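Side-chain contacts in OBG-type G domain-containing protein (Pyrococcus horikoshii, PDB 2E87), which binds GDP and, as an Obg-type G-domain protein, probably GTP, although its role in the cell remains unknown: residues Y78-L81 / D87-T90; R103-L108 / A137-D142. One frame throughout, in Å; residues are numbered along the deposited sequence.

Interaction 1 of 2, residues Y78-L81 / D87-T90; sequences YQEL and DRDT
Asp87 OD1, next in the chain to the Arg88 that reaches Gln79, is gripped twice by Thr90. Thr90 N donates to Asp87 OD1 at 2.8 Å, its hydrogen meeting the anti lone pair; Thr90 OG1 lies equally close to that oxygen, above the carboxylate plane. This is an N-cap: Asp87 is the first residue beyond helix 76-86, with a positive phi of 76°, and caps helix 88-117, so a single residue joins two helices of the NOG1-type N-terminal domain. Aspartate suits the place because its short side chain can fold back onto an amide that lacks an acceptor in the first turn, and its negative charge probably favours that helix end. Arg88 N, at the same end, donates to Asp83 OD2.

Across the corner the contact is a small, surface one, carried by Gln79 and Arg88. With CG anti to the backbone N (chi1 -173°) and bends further along, the long arginine chain reaches the preceding helix. Arg88 NH1 points at Gln79 OE1 over 3.4 Å, a weak but straight bond in which the oxygen sits in the guanidinium plane, at its edge, while the amide stands almost perpendicular to that plane. Glutamine supplies both polarities: its NE2 bonds Leu74 O, which probably fixes the amide's rotation, with OE1 facing the arginine. Glu80 OE1 adds a more distant opposite charge, too far for a salt bridge, while its OE2 bonds Gln238. Nearer the backbone, Gln79 CB lies 4.1 Å from both Arg88 NH1 and Arg88 NH2.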
ATOM      1  N   TYR A  78       2.397  -2.593   3.502  1.00 37.01           N
ATOM      2  CA  TYR A  78       1.920  -1.540   2.606  1.00 38.08           C
ATOM      3  C   TYR A  78       2.725  -0.248   2.796  1.00 39.11           C
ATOM      4  O   TYR A  78       2.953   0.497   1.842  1.00 34.91           O
ATOM      5  CB  TYR A  78       0.429  -1.272   2.804  1.00 33.86           C
ATOM      6  CG  TYR A  78      -0.468  -2.231   2.049  1.00 38.79           C
ATOM      7  CD1 TYR A  78      -0.127  -2.663   0.775  1.00 37.10           C
ATOM      8  CD2 TYR A  78      -1.665  -2.687   2.591  1.00 45.57           C
ATOM      9  CE1 TYR A  78      -0.929  -3.513   0.058  1.00 36.96           C
ATOM     10  CE2 TYR A  78      -2.494  -3.555   1.867  1.00 47.45           C
ATOM     11  CZ  TYR A  78      -2.110  -3.959   0.597  1.00 46.03           C
ATOM     12  OH  TYR A  78      -2.897  -4.796  -0.153  1.00 47.01           O
ATOM     13  N   GLN A  79       3.166   0.018   4.017  1.00 37.67           N
ATOM     14  CA  GLN A  79       3.969   1.214   4.237  1.00 38.36           C
ATOM     15  C   GLN A  79       5.224   1.078   3.387  1.00 38.46           C
ATOM     16  O   GLN A  79       5.688   2.025   2.757  1.00 35.85           O
ATOM     17  CB  GLN A  79       4.347   1.341   5.705  1.00 34.11           C
ATOM     18  CG  GLN A  79       3.230   1.899   6.554  1.00 38.72           C
ATOM     19  CD  GLN A  79       3.589   1.951   8.019  1.00 45.57           C
ATOM     20  OE1 GLN A  79       4.691   2.355   8.392  1.00 43.26           O
ATOM     21  NE2 GLN A  79       2.654   1.544   8.863  1.00 41.69           N
ATOM     22  N   GLU A  80       5.755  -0.129   3.345  1.00 36.21           N
ATOM     23  CA  GLU A  80       6.958  -0.367   2.568  1.00 37.21           C
ATOM     24  C   GLU A  80       6.690  -0.224   1.056  1.00 36.41           C
ATOM     25  O   GLU A  80       7.423   0.466   0.347  1.00 37.01           O
ATOM     26  CB  GLU A  80       7.505  -1.751   2.919  1.00 32.60           C
ATOM     27  CG  GLU A  80       8.984  -1.886   2.810  1.00 46.00           C
ATOM     28  CD  GLU A  80       9.730  -0.815   3.572  1.00 45.81           C
ATOM     29  OE1 GLU A  80       9.349  -0.482   4.708  1.00 41.20           O
ATOM     30  OE2 GLU A  80      10.724  -0.311   3.028  1.00 50.02           O
ATOM     31  N   LEU A  81       5.637  -0.846   0.547  1.00 32.53           N
ATOM     32  CA  LEU A  81       5.386  -0.724  -0.872  1.00 31.48           C
ATOM     33  C   LEU A  81       4.917   0.670  -1.276  1.00 34.08           C
ATOM     34  O   LEU A  81       5.194   1.110  -2.385  1.00 39.99           O
ATOM     35  CB  LEU A  81       4.407  -1.792  -1.345  1.00 36.00           C
ATOM     36  CG  LEU A  81       4.930  -3.225  -1.248  1.00 31.37           C
ATOM     37  CD1 LEU A  81       3.963  -4.122  -1.942  1.00 37.42           C
ATOM     38  CD2 LEU A  81       6.274  -3.356  -1.894  1.00 34.43           C
ATOM     39  N   ASP A  87       7.143   7.167  -2.824  1.00 37.02           N
ATOM     40  CA  ASP A  87       8.030   7.784  -1.831  1.00 40.14           C
ATOM     41  C   ASP A  87       7.310   8.332  -0.604  1.00 37.81           C
ATOM     42  O   ASP A  87       6.669   9.374  -0.659  1.00 37.97           O
ATOM     43  CB  ASP A  87       8.881   8.909  -2.442  1.00 39.11           C
ATOM     44  CG  ASP A  87       9.968   9.367  -1.497  1.00 46.26           C
ATOM     45  OD1 ASP A  87       9.757  10.339  -0.747  1.00 52.77           O
ATOM     46  OD2 ASP A  87      11.035   8.723  -1.475  1.00 60.25           O
ATOM     47  N   ARG A  88       7.460   7.630   0.511  1.00 41.08           N
ATOM     48  CA  ARG A  88       6.806   8.006   1.753  1.00 44.10           C
ATOM     49  C   ARG A  88       6.994   9.457   2.190  1.00 43.80           C
ATOM     50  O   ARG A  88       6.032  10.120   2.578  1.00 41.01           O
ATOM     51  CB  ARG A  88       7.275   7.105   2.891  1.00 43.79           C
ATOM     52  CG  ARG A  88       6.502   7.339   4.183  1.00 54.35           C
ATOM     53  CD  ARG A  88       7.379   7.127   5.398  1.00 59.95           C
ATOM     54  NE  ARG A  88       7.906   5.772   5.468  1.00 67.20           N
ATOM     55  CZ  ARG A  88       7.264   4.746   6.016  1.00 74.54           C
ATOM     56  NH1 ARG A  88       6.057   4.923   6.554  1.00 72.23           N
ATOM     57  NH2 ARG A  88       7.832   3.544   6.024  1.00 73.96           N
ATOM     58  N   ASP A  89       8.234   9.935   2.155  1.00 41.88           N
ATOM     59  CA  ASP A  89       8.535  11.289   2.597  1.00 42.42           C
ATOM     60  C   ASP A  89       7.871  12.343   1.712  1.00 39.51           C
ATOM     61  O   ASP A  89       7.369  13.351   2.199  1.00 41.78           O
ATOM     62  CB  ASP A  89      10.054  11.481   2.667  1.00 49.75           C
ATOM     63  CG  ASP A  89      10.453  12.852   3.198  1.00 57.27           C
ATOM     64  OD1 ASP A  89      10.895  13.695   2.379  1.00 63.25           O
ATOM     65  OD2 ASP A  89      10.323  13.094   4.424  1.00 54.66           O
ATOM     66  N   THR A  90       7.850  12.097   0.414  1.00 33.30           N
ATOM     67  CA  THR A  90       7.217  13.006  -0.523  1.00 37.54           C
ATOM     68  C   THR A  90       5.707  13.037  -0.279  1.00 39.37           C
ATOM     69  O   THR A  90       5.079  14.102  -0.312  1.00 37.50           O
ATOM     70  CB  THR A  90       7.479  12.568  -1.982  1.00 35.95           C
ATOM     71  OG1 THR A  90       8.886  12.594  -2.230  1.00 38.66           O
ATOM     72  CG2 THR A  90       6.788  13.494  -2.969  1.00 34.51           C
TER

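Interaction 2 of 2, residues R103-L108 / A137-D142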
ATOM      1  N   ARG A 103      -5.223  25.699   6.452  1.00 44.57           N
ATOM      2  CA  ARG A 103      -5.009  26.549   7.617  1.00 45.35           C
ATOM      3  C   ARG A 103      -4.854  28.030   7.266  1.00 42.06           C
ATOM      4  O   ARG A 103      -5.497  28.877   7.871  1.00 44.55           O
ATOM      5  CB  ARG A 103      -3.786  26.043   8.399  1.00 52.66           C
ATOM      6  CG  ARG A 103      -3.950  25.989   9.913  1.00 61.24           C
ATOM      7  CD  ARG A 103      -3.443  24.661  10.507  1.00 63.86           C
ATOM      8  NE  ARG A 103      -2.167  24.221   9.943  1.00 65.23           N
ATOM      9  CZ  ARG A 103      -1.053  24.953   9.907  1.00 71.64           C
ATOM     10  NH1 ARG A 103      -1.042  26.184  10.407  1.00 68.80           N
ATOM     11  NH2 ARG A 103       0.054  24.458   9.355  1.00 66.90           N
ATOM     12  N   ILE A 104      -4.016  28.352   6.290  1.00 39.65           N
ATOM     13  CA  ILE A 104      -3.821  29.746   5.908  1.00 40.07           C
ATOM     14  C   ILE A 104      -5.092  30.373   5.322  1.00 39.90           C
ATOM     15  O   ILE A 104      -5.356  31.563   5.510  1.00 38.85           O
ATOM     16  CB  ILE A 104      -2.726  29.882   4.858  1.00 43.58           C
ATOM     17  CG1 ILE A 104      -1.611  28.884   5.145  1.00 51.22           C
ATOM     18  CG2 ILE A 104      -2.185  31.294   4.871  1.00 47.97           C
ATOM     19  CD1 ILE A 104      -1.087  28.942   6.578  1.00 59.64           C
ATOM     20  N   ILE A 105      -5.870  29.573   4.600  1.00 39.07           N
ATOM     21  CA  ILE A 105      -7.094  30.075   3.988  1.00 43.89           C
ATOM     22  C   ILE A 105      -8.153  30.407   5.028  1.00 48.39           C
ATOM     23  O   ILE A 105      -8.893  31.381   4.884  1.00 45.88           O
ATOM     24  CB  ILE A 105      -7.633  29.065   2.960  1.00 39.96           C
ATOM     25  CG1 ILE A 105      -6.753  29.133   1.709  1.00 34.09           C
ATOM     26  CG2 ILE A 105      -9.083  29.351   2.629  1.00 33.74           C
ATOM     27  CD1 ILE A 105      -7.016  28.035   0.729  1.00 29.98           C
ATOM     28  N   ARG A 106      -8.213  29.595   6.077  1.00 49.27           N
ATOM     29  CA  ARG A 106      -9.154  29.819   7.161  1.00 52.94           C
ATOM     30  C   ARG A 106      -8.768  31.126   7.853  1.00 54.56           C
ATOM     31  O   ARG A 106      -9.611  31.965   8.170  1.00 54.40           O
ATOM     32  CB  ARG A 106      -9.084  28.664   8.162  1.00 52.98           C
ATOM     33  CG  ARG A 106      -9.913  28.903   9.400  1.00 64.89           C
ATOM     34  CD  ARG A 106     -11.381  29.058   9.041  1.00 74.96           C
ATOM     35  NE  ARG A 106     -12.060  30.002   9.924  1.00 81.45           N
ATOM     36  CZ  ARG A 106     -13.370  30.221   9.914  1.00 83.81           C
ATOM     37  NH1 ARG A 106     -14.150  29.556   9.068  1.00 80.06           N
ATOM     38  NH2 ARG A 106     -13.898  31.113  10.743  1.00 85.68           N
ATOM     39  N   GLU A 107      -7.474  31.288   8.073  1.00 50.34           N
ATOM     40  CA  GLU A 107      -6.949  32.479   8.717  1.00 49.23           C
ATOM     41  C   GLU A 107      -7.199  33.704   7.835  1.00 46.54           C
ATOM     42  O   GLU A 107      -7.595  34.764   8.318  1.00 51.79           O
ATOM     43  CB  GLU A 107      -5.452  32.296   8.963  1.00 45.30           C
ATOM     44  CG  GLU A 107      -4.778  33.409   9.722  1.00 55.90           C
ATOM     45  CD  GLU A 107      -3.265  33.253   9.713  1.00 67.82           C
ATOM     46  OE1 GLU A 107      -2.789  32.102   9.865  1.00 67.98           O
ATOM     47  OE2 GLU A 107      -2.556  34.275   9.556  1.00 66.21           O
ATOM     48  N   LEU A 108      -6.969  33.565   6.538  1.00 42.99           N
ATOM     49  CA  LEU A 108      -7.186  34.688   5.642  1.00 42.52           C
ATOM     50  C   LEU A 108      -8.663  35.069   5.637  1.00 37.94           C
ATOM     51  O   LEU A 108      -8.997  36.242   5.651  1.00 41.68           O
ATOM     52  CB  LEU A 108      -6.715  34.346   4.224  1.00 36.69           C
ATOM     53  CG  LEU A 108      -5.195  34.249   4.074  1.00 42.11           C
ATOM     54  CD1 LEU A 108      -4.824  33.713   2.686  1.00 37.53           C
ATOM     55  CD2 LEU A 108      -4.588  35.628   4.304  1.00 36.97           C
ATOM     56  N   ALA A 137      -5.922  32.309  -4.509  1.00 31.32           N
ATOM     57  CA  ALA A 137      -5.381  31.750  -5.739  1.00 36.75           C
ATOM     58  C   ALA A 137      -3.881  31.469  -5.586  1.00 34.80           C
ATOM     59  O   ALA A 137      -3.373  30.448  -6.044  1.00 38.44           O
ATOM     60  CB  ALA A 137      -5.615  32.710  -6.889  1.00 34.86           C
ATOM     61  N   SER A 138      -3.178  32.378  -4.928  1.00 39.14           N
ATOM     62  CA  SER A 138      -1.749  32.240  -4.710  1.00 38.96           C
ATOM     63  C   SER A 138      -1.398  31.075  -3.767  1.00 37.63           C
ATOM     64  O   SER A 138      -0.462  30.316  -4.029  1.00 31.13           O
ATOM     65  CB  SER A 138      -1.191  33.554  -4.162  1.00 39.48           C
ATOM     66  OG  SER A 138       0.159  33.407  -3.771  1.00 44.98           O
ATOM     67  N   VAL A 139      -2.131  30.946  -2.665  1.00 34.52           N
ATOM     68  CA  VAL A 139      -1.877  29.851  -1.734  1.00 30.53           C
ATOM     69  C   VAL A 139      -2.060  28.534  -2.481  1.00 31.68           C
ATOM     70  O   VAL A 139      -1.234  27.635  -2.366  1.00 35.44           O
ATOM     71  CB  VAL A 139      -2.835  29.911  -0.507  1.00 33.29           C
ATOM     72  CG1 VAL A 139      -2.707  28.659   0.341  1.00 28.45           C
ATOM     73  CG2 VAL A 139      -2.510  31.120   0.346  1.00 30.70           C
ATOM     74  N   LEU A 140      -3.116  28.430  -3.283  1.00 32.67           N
ATOM     75  CA  LEU A 140      -3.367  27.193  -4.028  1.00 34.88           C
ATOM     76  C   LEU A 140      -2.304  26.932  -5.085  1.00 40.14           C
ATOM     77  O   LEU A 140      -1.968  25.774  -5.365  1.00 36.21           O
ATOM     78  CB  LEU A 140      -4.753  27.215  -4.692  1.00 29.20           C
ATOM     79  CG  LEU A 140      -5.927  27.236  -3.718  1.00 37.06           C
ATOM     80  CD1 LEU A 140      -7.264  27.289  -4.477  1.00 35.09           C
ATOM     81  CD2 LEU A 140      -5.825  25.988  -2.831  1.00 31.69           C
ATOM     82  N   ARG A 141      -1.785  27.997  -5.693  1.00 40.65           N
ATOM     83  CA  ARG A 141      -0.739  27.797  -6.682  1.00 37.49           C
ATOM     84  C   ARG A 141       0.544  27.390  -5.983  1.00 35.04           C
ATOM     85  O   ARG A 141       1.358  26.690  -6.562  1.00 29.90           O
ATOM     86  CB  ARG A 141      -0.546  29.035  -7.560  1.00 37.07           C
ATOM     87  CG  ARG A 141      -1.730  29.216  -8.488  1.00 37.00           C
ATOM     88  CD  ARG A 141      -1.567  30.337  -9.479  1.00 43.98           C
ATOM     89  NE  ARG A 141      -2.793  30.537 -10.256  1.00 49.38           N
ATOM     90  CZ  ARG A 141      -3.550  31.634 -10.188  1.00 52.79           C
ATOM     91  NH1 ARG A 141      -3.203  32.630  -9.374  1.00 47.94           N
ATOM     92  NH2 ARG A 141      -4.645  31.741 -10.937  1.00 49.74           N
ATOM     93  N   ASP A 142       0.706  27.781  -4.725  1.00 32.09           N
ATOM     94  CA  ASP A 142       1.900  27.376  -3.994  1.00 37.74           C
ATOM     95  C   ASP A 142       1.930  25.841  -3.865  1.00 42.45           C
ATOM     96  O   ASP A 142       3.004  25.239  -3.856  1.00 44.32           O
ATOM     97  CB  ASP A 142       1.927  27.964  -2.577  1.00 42.69           C
ATOM     98  CG  ASP A 142       2.162  29.464  -2.552  1.00 42.49           C
ATOM     99  OD1 ASP A 142       2.739  30.000  -3.518  1.00 41.89           O
ATOM    100  OD2 ASP A 142       1.784  30.103  -1.542  1.00 45.77           O
TER
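Val139 meets Ile105 and Leu108 with a different methyl for each, and every contact between 103-108 and 137-142 is apolar. Val139 CG1, anti to its own backbone nitrogen at chi1 171°, lies 4.3 Å from Ile105 CG1. Val139 CG2, the other branch, comes 4.2 Å from Leu108 CD1, the two side chains sliding past each other in opposite directions. A beta-branched valine suits this place, since two methyls set close to the backbone can serve two neighbours one helical turn apart. Ile105 is longer, and its CD1 extends to Leu140 CD2 at 4.3 Å. The four residues are buried, and the axes of the two short segments run nearly antiparallel (173°) and come within 10.5 Å, as expected for neighbours in the helical bundle of the NOG1-type N-terminal domain. Other helices close round the same side chains: Ile105 also touches Val57 of helix 38-67, and Leu140 touches Leu17 and Ile18 of helix 14-30.

No hydrogen bond joins the two segments; the backbone bonds run within each helix. Leu108 N bonds Ile104 O at 2.8 Å, and Arg141 N bonds Ala137 O at 2.9 Å. The charged residues lie on the exposed sides, where Arg103 NE pairs with Asp99 and Arg106 NH1 with Glu109.

Helix 88-117 carries both contacts: interaction 1 lies at its first turn and interaction 2 further along it. Their centres are 27 Å apart and their nearest atoms about 12 Å, so they do not touch, and along the chain the first closes before the second opens. Interaction 1 is a polar surface contact at the corner before this helix, its centre about 8 Å from the centre of the chain, and through Glu80 it adjoins helix 234-241 of the G domain. Interaction 2 belongs to the bundle interior, its centre about 30 Å from the same point. Both lie away from the GDP site formed by residues such as Lys180, Ser181 and Asp291.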